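Local coordinates for protein putative agmatinase (Clostridium difficile, PDB 3LHL) that probably hydrolyses agmatine to putrescine and urea, using manganese ions bound in its active site, at residues D18-N23 with E97-L102; F92-E97 with C244-L249; V117-A122 with Y198-L203. All coordinates share one frame; numbering follows the deposited sequence.

Overall arrangement
All three contacts lie at or near the C-terminal ends of the strands of one parallel sheet, where the manganese site is built. Contacts 1 and 2 share Glu97, with centres about 10 Å apart. Contact 2 lies beside contact 3, their centres again about 10 Å apart, because strands 240-247 and 196-202 are sheet neighbours: Val247 N probably donates to Ile201 O at 2.9 Å. Asp245 OD2 joins all three, lying 2.7 Å from Tyr198 OH of contact 3 and 2.8 Å from Thr101 OG1 of contact 1, both probable hydrogen bonds. Contacts 1 and 3, about 15 Å apart between centres, meet at one manganese ion, to which His98, Asp121 and Asp202 all contribute.

Contact 1 of 3, residues D18-N23 with E97-L102; sequences DGTTSN and EHLVTL. With MN (manganese (II) ion), chain B; PO4 (phosphate ion), chain F.
The flat carboxylate of Glu97 turns both oxygens to Thr20: OE1 accepts the backbone N-H of Thr20 at 2.8 Å, bent to 142°. Thr20 OG1 to Glu97 OE2 refines to 2.4 Å, a hydrogen bond shorter than normal, and OE1 is itself crowded by the Asp18 backbone, so the exact placement of the carboxylate is doubtful. Glu97 CG, between the backbone N and the carbonyl carbon (chi1 65°) with the chain extended beyond, carries the carboxylate there. Thr20 and Glu97 cross at about a right angle, and the threonine methyl CG2 packs tightly on Leu99 CD2 at 3.5 Å. A second flat group, the His98 ring, has Thr101 OG1 at its edge, in plane, and binds manganese through ND1 at 2.2 Å. These two segments leave the C-terminal ends of adjacent parallel strands, 10-15 and 90-95, where the arginase fold assembles its metal site. Asp18 to Thr21 form a type I turn, closed by Thr21 N to Asp18 O at 3.0 Å. Asp18 forms a salt bridge with Arg28. Farther along, the N-H groups of Ser22 and Asn23 bind a phosphate, probably from the crystallisation liquor; Asn23 N reaches phosphate O3 at 2.9 Å, almost straight at 178°.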
loop_
_atom_site.group_PDB
_atom_site.type_symbol
_atom_site.label_atom_id
_atom_site.label_comp_id
_atom_site.label_asym_id
_atom_site.label_seq_id
_atom_site.Cartn_x
_atom_site.Cartn_y
_atom_site.Cartn_z
ATOM N N ASP A 18 12.022 7.607 -3.862
ATOM C CA ASP A 18 12.103 6.663 -4.978
ATOM C C ASP A 18 13.568 6.336 -5.250
ATOM O O ASP A 18 13.958 6.021 -6.371
ATOM C CB ASP A 18 11.432 7.209 -6.251
ATOM C CG ASP A 18 11.930 8.582 -6.652
ATOM O OD1 ASP A 18 13.142 8.860 -6.532
ATOM O OD2 ASP A 18 11.096 9.385 -7.117
ATOM N N GLY A 19 14.363 6.395 -4.185
ATOM C CA GLY A 19 15.789 6.135 -4.271
ATOM C C GLY A 19 16.282 4.864 -4.944
ATOM O O GLY A 19 17.412 4.851 -5.436
ATOM N N THR A 20 15.484 3.797 -4.975
ATOM C CA THR A 20 15.947 2.573 -5.624
ATOM C C THR A 20 15.337 2.359 -7.004
ATOM O O THR A 20 15.484 1.288 -7.589
ATOM C CB THR A 20 15.690 1.316 -4.754
ATOM O OG1 THR A 20 14.325 0.908 -4.875
ATOM C CG2 THR A 20 16.001 1.603 -3.286
ATOM N N THR A 21 14.661 3.384 -7.520
ATOM C CA THR A 21 14.045 3.318 -8.847
ATOM C C THR A 21 14.995 4.010 -9.818
ATOM O O THR A 21 15.299 5.187 -9.650
ATOM C CB THR A 21 12.688 4.046 -8.877
ATOM O OG1 THR A 21 11.845 3.541 -7.833
ATOM C CG2 THR A 21 12.004 3.839 -10.224
ATOM N N SER A 22 15.442 3.289 -10.841
ATOM C CA SER A 22 16.394 3.845 -11.799
ATOM C C SER A 22 15.842 4.489 -13.071
ATOM O O SER A 22 16.020 5.690 -13.293
ATOM C CB SER A 22 17.408 2.766 -12.196
ATOM O OG SER A 22 18.008 2.189 -11.047
ATOM N N ASN A 23 15.184 3.697 -13.913
ATOM C CA ASN A 23 14.662 4.222 -15.170
ATOM C C ASN A 23 13.379 5.036 -15.095
ATOM O O ASN A 23 13.118 5.849 -15.982
ATOM C CB ASN A 23 14.458 3.088 -16.175
ATOM C CG ASN A 23 15.744 2.354 -16.491
ATOM O OD1 ASN A 23 16.798 2.971 -16.654
ATOM N ND2 ASN A 23 15.663 1.030 -16.585
ATOM N N GLU A 97 8.102 4.826 -4.033
ATOM C CA GLU A 97 8.307 3.418 -4.357
ATOM C C GLU A 97 7.861 2.448 -3.267
ATOM O O GLU A 97 7.718 2.811 -2.092
ATOM C CB GLU A 97 9.762 3.156 -4.725
ATOM C CG GLU A 97 10.741 3.360 -3.613
ATOM C CD GLU A 97 12.144 2.981 -4.032
ATOM O OE1 GLU A 97 12.687 3.635 -4.954
ATOM O OE2 GLU A 97 12.697 2.027 -3.443
ATOM N N HIS A 98 7.656 1.201 -3.670
ATOM C CA HIS A 98 7.177 0.173 -2.759
ATOM C C HIS A 98 8.132 -0.205 -1.625
ATOM O O HIS A 98 7.718 -0.801 -0.638
ATOM C CB HIS A 98 6.789 -1.071 -3.560
ATOM C CG HIS A 98 5.618 -1.809 -2.990
ATOM N ND1 HIS A 98 4.915 -2.754 -3.705
ATOM C CD2 HIS A 98 5.029 -1.740 -1.775
ATOM C CE1 HIS A 98 3.940 -3.233 -2.955
ATOM N NE2 HIS A 98 3.987 -2.636 -1.780
ATOM N N LEU A 99 9.403 0.151 -1.742
ATOM C CA LEU A 99 10.342 -0.206 -0.683
ATOM C C LEU A 99 9.990 0.432 0.667
ATOM O O LEU A 99 10.283 -0.146 1.712
ATOM C CB LEU A 99 11.774 0.164 -1.084
ATOM C CG LEU A 99 12.883 -0.276 -0.119
ATOM C CD1 LEU A 99 12.832 -1.783 0.118
ATOM C CD2 LEU A 99 14.228 0.125 -0.697
ATOM N N VAL A 100 9.349 1.603 0.649
ATOM C CA VAL A 100 8.983 2.284 1.895
ATOM C C VAL A 100 8.135 1.397 2.804
ATOM O O VAL A 100 8.062 1.618 4.012
ATOM C CB VAL A 100 8.193 3.607 1.643
ATOM C CG1 VAL A 100 9.000 4.541 0.750
ATOM C CG2 VAL A 100 6.836 3.306 1.038
ATOM N N THR A 101 7.493 0.397 2.211
ATOM C CA THR A 101 6.656 -0.531 2.951
ATOM C C THR A 101 7.451 -1.432 3.910
ATOM O O THR A 101 6.941 -1.826 4.961
ATOM C CB THR A 101 5.856 -1.421 1.970
ATOM O OG1 THR A 101 4.910 -0.610 1.262
ATOM C CG2 THR A 101 5.119 -2.531 2.712
ATOM N N LEU A 102 8.697 -1.748 3.561
ATOM C CA LEU A 102 9.505 -2.631 4.402
ATOM C C LEU A 102 9.696 -2.106 5.826
ATOM O O LEU A 102 9.325 -2.780 6.787
ATOM C CB LEU A 102 10.859 -2.913 3.737
ATOM C CG LEU A 102 11.876 -3.786 4.485
ATOM C CD1 LEU A 102 11.224 -5.082 4.989
ATOM C CD2 LEU A 102 13.034 -4.100 3.543
HETATM MN MN MN B . 5.080 -3.235 -5.869
HETATM P P PO4 F . 13.555 0.708 -12.543
HETATM O O1 PO4 F . 12.932 -0.596 -12.890
HETATM O O2 PO4 F . 13.839 0.752 -11.087
HETATM O O3 PO4 F . 14.827 0.865 -13.298
HETATM O O4 PO4 F . 12.623 1.811 -12.902
#

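Contact 2 of 3, residues F92-E97 with C244-L249; sequences FMIGGE and CDIVEL
Cys244 O is approached by two donors from strand 92-95: Met93 N makes a 2.9 Å hydrogen bond, tilted 20° from the carbonyl plane, and Phe92 CA adds a CA-H...O contact at 3.3 Å. Met93 O accepts Ile246 N at 3.1 Å and also receives the CA-H of Asp245. Gly95 N to Ile246 O continues this parallel pairing, and farther on Glu248 N reaches Gly96 O at 2.9 Å, from above the carbonyl plane. A water spans Gly95 O and Leu249 N. On the face carrying Phe92, Ile94, Cys244 and Ile246, the cysteine sulfur makes a sulfur-aromatic contact over the phenylalanine ring, 4.1 Å from SG to the centroid and displaced toward the rim, while Ile246 CG2 comes in at the ring edge. Ile246 lies alongside Ile94; with its CG1 between N and C (chi1 58°), Ile246 CD1 presses on Ile94 CD1 at a tight 3.4 Å. On the opposite face the selenomethionine Met93, bent at its last torsion (60°), brings CE beside Asp245 OD2, which is hydrogen-bonded to Tyr198 OH and Thr101 OG1, while OD1 takes Thr200 OG1. The Glu248 carboxylate folds back against the Glu97 backbone, OE1 lying 3.5 Å from Glu97 CA, and its OE2 accepts the N-H of His98. Glu248 is a known ligand of a third manganese ion, though it does not bind that ion in this chain; the parallel pair leads at its C-terminal end into Glu248 and, just past Glu97, the metal ligand His98, the arrangement of the arginase fold.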
loop_
_atom_site.group_PDB
_atom_site.type_symbol
_atom_site.label_atom_id
_atom_site.label_comp_id
_atom_site.label_asym_id
_atom_site.label_seq_id
_atom_site.Cartn_x
_atom_site.Cartn_y
_atom_site.Cartn_z
ATOM N N PHE A 92 -0.811 5.257 8.234
ATOM C CA PHE A 92 -1.273 5.165 6.860
ATOM C C PHE A 92 -0.267 5.960 6.034
ATOM O O PHE A 92 -0.287 7.188 6.015
ATOM C CB PHE A 92 -2.677 5.753 6.726
ATOM C CG PHE A 92 -3.348 5.437 5.420
ATOM C CD1 PHE A 92 -4.714 5.637 5.267
ATOM C CD2 PHE A 92 -2.620 4.952 4.338
ATOM C CE1 PHE A 92 -5.349 5.360 4.056
ATOM C CE2 PHE A 92 -3.247 4.671 3.119
ATOM C CZ PHE A 92 -4.613 4.878 2.981
HETATM N N MSE A 93 0.619 5.236 5.362
HETATM C CA MSE A 93 1.669 5.834 4.557
HETATM C C MSE A 93 1.307 5.968 3.075
HETATM O O MSE A 93 0.767 5.042 2.458
HETATM C CB MSE A 93 2.944 4.999 4.730
HETATM C CG MSE A 93 4.185 5.521 4.028
HETATM SE SE MSE A 93 5.775 4.500 4.547
HETATM C CE MSE A 93 5.199 2.744 3.947
ATOM N N ILE A 94 1.591 7.146 2.527
ATOM C CA ILE A 94 1.353 7.453 1.120
ATOM C C ILE A 94 2.759 7.627 0.588
ATOM O O ILE A 94 3.317 8.723 0.625
ATOM C CB ILE A 94 0.632 8.791 0.924
ATOM C CG1 ILE A 94 -0.679 8.817 1.712
ATOM C CG2 ILE A 94 0.393 9.023 -0.558
ATOM C CD1 ILE A 94 -1.632 7.702 1.368
ATOM N N GLY A 95 3.345 6.556 0.087
ATOM C CA GLY A 95 4.707 6.688 -0.369
ATOM C C GLY A 95 4.958 6.843 -1.843
ATOM O O GLY A 95 4.061 7.108 -2.653
ATOM N N GLY A 96 6.244 6.727 -2.148
ATOM C CA GLY A 96 6.727 6.766 -3.500
ATOM C C GLY A 96 6.878 5.287 -3.800
ATOM O O GLY A 96 5.891 4.553 -3.770
ATOM N N GLU A 97 8.102 4.826 -4.033
ATOM C CA GLU A 97 8.307 3.418 -4.357
ATOM C C GLU A 97 7.861 2.448 -3.267
ATOM O O GLU A 97 7.718 2.811 -2.092
ATOM C CB GLU A 97 9.762 3.156 -4.725
ATOM C CG GLU A 97 10.741 3.360 -3.613
ATOM C CD GLU A 97 12.144 2.981 -4.032
ATOM O OE1 GLU A 97 12.687 3.635 -4.954
ATOM O OE2 GLU A 97 12.697 2.027 -3.443
ATOM N N CYS A 244 -1.274 0.515 7.057
ATOM C CA CYS A 244 -1.671 0.572 5.657
ATOM C C CYS A 244 -0.835 1.546 4.832
ATOM O O CYS A 244 -0.219 2.471 5.369
ATOM C CB CYS A 244 -3.154 0.968 5.571
ATOM S SG CYS A 244 -3.840 1.077 3.896
ATOM N N ASP A 245 -0.812 1.322 3.520
ATOM C CA ASP A 245 -0.098 2.206 2.611
ATOM C C ASP A 245 -0.510 1.997 1.152
ATOM O O ASP A 245 -1.014 0.936 0.778
ATOM C CB ASP A 245 1.425 2.028 2.753
ATOM C CG ASP A 245 1.932 0.691 2.203
ATOM O OD1 ASP A 245 1.569 0.326 1.060
ATOM O OD2 ASP A 245 2.711 0.013 2.913
ATOM N N ILE A 246 -0.332 3.039 0.347
ATOM C CA ILE A 246 -0.607 2.975 -1.085
ATOM C C ILE A 246 0.694 3.501 -1.683
ATOM O O ILE A 246 1.267 4.468 -1.179
ATOM C CB ILE A 246 -1.801 3.872 -1.516
ATOM C CG1 ILE A 246 -1.543 5.331 -1.133
ATOM C CG2 ILE A 246 -3.092 3.360 -0.883
ATOM C CD1 ILE A 246 -2.660 6.282 -1.559
ATOM N N VAL A 247 1.175 2.872 -2.746
ATOM C CA VAL A 247 2.445 3.293 -3.311
ATOM C C VAL A 247 2.520 3.226 -4.825
ATOM O O VAL A 247 1.618 2.726 -5.484
ATOM C CB VAL A 247 3.596 2.412 -2.740
ATOM C CG1 VAL A 247 3.669 2.549 -1.218
ATOM C CG2 VAL A 247 3.357 0.953 -3.113
ATOM N N GLU A 248 3.625 3.750 -5.350
ATOM C CA GLU A 248 3.940 3.747 -6.772
ATOM C C GLU A 248 3.195 4.731 -7.678
ATOM O O GLU A 248 3.243 4.607 -8.908
ATOM C CB GLU A 248 3.842 2.314 -7.322
ATOM C CG GLU A 248 4.883 1.359 -6.725
ATOM C CD GLU A 248 6.335 1.801 -6.977
ATOM O OE1 GLU A 248 6.553 2.976 -7.342
ATOM O OE2 GLU A 248 7.266 0.975 -6.796
ATOM N N LEU A 249 2.497 5.694 -7.085
ATOM C CA LEU A 249 1.842 6.713 -7.895
ATOM C C LEU A 249 2.988 7.606 -8.359
ATOM O O LEU A 249 3.716 8.163 -7.537
ATOM C CB LEU A 249 0.868 7.568 -7.079
ATOM C CG LEU A 249 0.545 8.906 -7.779
ATOM C CD1 LEU A 249 -0.380 8.664 -8.981
ATOM C CD2 LEU A 249 -0.107 9.870 -6.803
HETATM O O HOH W 1 1.471 6.246 -4.188
#

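Contact 3 of 3, residues V117-A122 with Y198-L203; sequences VIHFDA and YLTIDL. With MN (manganese (II) ion), chain C; MN (manganese (II) ion), chain B.
The binuclear manganese centre of the arginase family is built here on two adjacent parallel strands: Asp202, the last residue of its strand, and Asp121, the residue just after the other, bridge the ions in different ways. Asp121 spans them with both oxygens, OD1 reaching one manganese at 2.3 Å and OD2 the other at 2.2 Å. Asp202 instead uses the single atom OD2, at 2.2 Å from the ion bound by Asp121 OD2 and 2.4 Å from the ion bound by Asp121 OD1. The carboxylate planes stand 61° apart; Asp202 OD2 lies close to both oxygens of Asp121 because all are ligands of the same metals, not through a hydrogen bond. His98 and Asp125 complete the protein ligands of the ion held by Asp121 OD2, His123 and Asp204 those of the ion held by Asp121 OD1.

Leading up to the metals, strands 117-120 and 198-202 run 10° from parallel and are joined by four backbone hydrogen bonds; the last, Asp202 N to Phe120 O at 2.8 Å, holds the backbone of a bridging aspartate. On the face of His119 and Thr200, the Thr200 methyl CG2 meets the histidine ring at its edge, 3.7 Å from ND1, a buried nitrogen with no partner in the model. Thr200 OG1, anti to N (chi1 178°), points instead to NE2 of the metal ligand His98, a second-shell bond. On the other face, Leu199 CD1 packs tightly on Ile118 CG2 at 3.5 Å and also lies at the Phe120 ring edge; Phe120 and Ile201 run alongside each other, CD2 to CG1 at 3.9 Å.

Helices 229-235 and 258-278 cover the Leu199 and Ile201 face, while helix 101-111 packs on Val117 and Tyr198 across the sheet. Strands 153-158 and 240-247 flank the pair.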
loop_
_atom_site.group_PDB
_atom_site.type_symbol
_atom_site.label_atom_id
_atom_site.label_comp_id
_atom_site.label_asym_id
_atom_site.label_seq_id
_atom_site.Cartn_x
_atom_site.Cartn_y
_atom_site.Cartn_z
ATOM N N VAL A 117 -0.350 -10.191 5.900
ATOM C CA VAL A 117 -0.115 -9.163 4.900
ATOM C C VAL A 117 -0.999 -9.320 3.663
ATOM O O VAL A 117 -1.021 -10.379 3.034
ATOM C CB VAL A 117 1.363 -9.180 4.432
ATOM C CG1 VAL A 117 1.586 -8.118 3.362
ATOM C CG2 VAL A 117 2.293 -8.964 5.616
ATOM N N ILE A 118 -1.734 -8.266 3.328
ATOM C CA ILE A 118 -2.574 -8.274 2.138
ATOM C C ILE A 118 -1.828 -7.399 1.137
ATOM O O ILE A 118 -1.546 -6.227 1.403
ATOM C CB ILE A 118 -3.990 -7.730 2.440
ATOM C CG1 ILE A 118 -4.746 -8.759 3.297
ATOM C CG2 ILE A 118 -4.749 -7.461 1.137
ATOM C CD1 ILE A 118 -6.189 -8.388 3.625
ATOM N N HIS A 119 -1.501 -7.990 -0.009
ATOM C CA HIS A 119 -0.715 -7.329 -1.047
ATOM C C HIS A 119 -1.386 -7.219 -2.426
ATOM O O HIS A 119 -1.687 -8.228 -3.062
ATOM C CB HIS A 119 0.612 -8.093 -1.146
ATOM C CG HIS A 119 1.509 -7.664 -2.266
ATOM N ND1 HIS A 119 1.947 -6.364 -2.422
ATOM C CD2 HIS A 119 2.114 -8.384 -3.241
ATOM C CE1 HIS A 119 2.786 -6.304 -3.441
ATOM N NE2 HIS A 119 2.906 -7.516 -3.955
ATOM N N PHE A 120 -1.622 -5.989 -2.872
ATOM C CA PHE A 120 -2.217 -5.727 -4.182
ATOM C C PHE A 120 -1.095 -5.186 -5.059
ATOM O O PHE A 120 -0.389 -4.248 -4.675
ATOM C CB PHE A 120 -3.357 -4.710 -4.067
ATOM C CG PHE A 120 -4.638 -5.300 -3.542
ATOM C CD1 PHE A 120 -5.514 -5.966 -4.395
ATOM C CD2 PHE A 120 -4.952 -5.222 -2.188
ATOM C CE1 PHE A 120 -6.688 -6.548 -3.908
ATOM C CE2 PHE A 120 -6.125 -5.804 -1.689
ATOM C CZ PHE A 120 -6.992 -6.466 -2.547
ATOM N N ASP A 121 -0.940 -5.761 -6.243
ATOM C CA ASP A 121 0.161 -5.356 -7.103
ATOM C C ASP A 121 0.032 -5.998 -8.482
ATOM O O ASP A 121 -0.664 -7.004 -8.653
ATOM C CB ASP A 121 1.471 -5.839 -6.464
ATOM C CG ASP A 121 2.661 -4.939 -6.774
ATOM O OD1 ASP A 121 2.930 -4.664 -7.967
ATOM O OD2 ASP A 121 3.331 -4.519 -5.803
ATOM N N ALA A 122 0.717 -5.413 -9.460
ATOM C CA ALA A 122 0.732 -5.959 -10.808
ATOM C C ALA A 122 1.948 -6.880 -10.843
ATOM O O ALA A 122 2.020 -7.812 -11.654
ATOM C CB ALA A 122 0.892 -4.851 -11.818
ATOM N N TYR A 198 -1.695 -6.041 7.682
ATOM C CA TYR A 198 -0.936 -4.896 7.203
ATOM C C TYR A 198 -1.330 -4.877 5.732
ATOM O O TYR A 198 -1.053 -5.826 4.997
ATOM C CB TYR A 198 0.573 -5.081 7.299
ATOM C CG TYR A 198 1.290 -3.821 6.852
ATOM C CD1 TYR A 198 1.659 -2.841 7.771
ATOM C CD2 TYR A 198 1.501 -3.561 5.496
ATOM C CE1 TYR A 198 2.214 -1.629 7.352
ATOM C CE2 TYR A 198 2.052 -2.356 5.066
ATOM C CZ TYR A 198 2.406 -1.392 5.998
ATOM O OH TYR A 198 2.929 -0.187 5.573
ATOM N N LEU A 199 -1.995 -3.812 5.309
ATOM C CA LEU A 199 -2.443 -3.699 3.927
ATOM C C LEU A 199 -1.531 -2.818 3.090
ATOM O O LEU A 199 -1.408 -1.623 3.344
ATOM C CB LEU A 199 -3.865 -3.138 3.898
ATOM C CG LEU A 199 -4.477 -2.782 2.543
ATOM C CD1 LEU A 199 -4.642 -4.029 1.690
ATOM C CD2 LEU A 199 -5.826 -2.105 2.778
ATOM N N THR A 200 -0.885 -3.415 2.096
ATOM C CA THR A 200 -0.001 -2.671 1.211
ATOM C C THR A 200 -0.554 -2.728 -0.209
ATOM O O THR A 200 -0.668 -3.798 -0.813
ATOM C CB THR A 200 1.450 -3.234 1.227
ATOM O OG1 THR A 200 2.253 -2.495 0.293
ATOM C CG2 THR A 200 1.469 -4.718 0.864
ATOM N N ILE A 201 -0.900 -1.562 -0.733
ATOM C CA ILE A 201 -1.464 -1.463 -2.070
ATOM C C ILE A 201 -0.560 -0.745 -3.071
ATOM O O ILE A 201 -0.357 0.470 -2.981
ATOM C CB ILE A 201 -2.827 -0.725 -2.032
ATOM C CG1 ILE A 201 -3.866 -1.603 -1.333
ATOM C CG2 ILE A 201 -3.280 -0.360 -3.452
ATOM C CD1 ILE A 201 -5.229 -0.953 -1.206
ATOM N N ASP A 202 -0.005 -1.505 -4.010
ATOM C CA ASP A 202 0.809 -0.919 -5.067
ATOM C C ASP A 202 -0.256 -0.504 -6.084
ATOM O O ASP A 202 -0.949 -1.357 -6.638
ATOM C CB ASP A 202 1.733 -1.961 -5.690
ATOM C CG ASP A 202 2.592 -1.382 -6.788
ATOM O OD1 ASP A 202 2.068 -0.579 -7.584
ATOM O OD2 ASP A 202 3.785 -1.731 -6.864
ATOM N N LEU A 203 -0.403 0.797 -6.314
ATOM C CA LEU A 203 -1.423 1.284 -7.233
ATOM C C LEU A 203 -1.337 0.758 -8.664
ATOM O O LEU A 203 -2.321 0.838 -9.400
ATOM C CB LEU A 203 -1.448 2.817 -7.230
ATOM C CG LEU A 203 -1.811 3.443 -5.872
ATOM C CD1 LEU A 203 -1.594 4.947 -5.909
ATOM C CD2 LEU A 203 -3.258 3.109 -5.521
HETATM MN MN MN C . 4.072 -2.891 -8.910
HETATM MN MN MN B . 5.080 -3.235 -5.869
#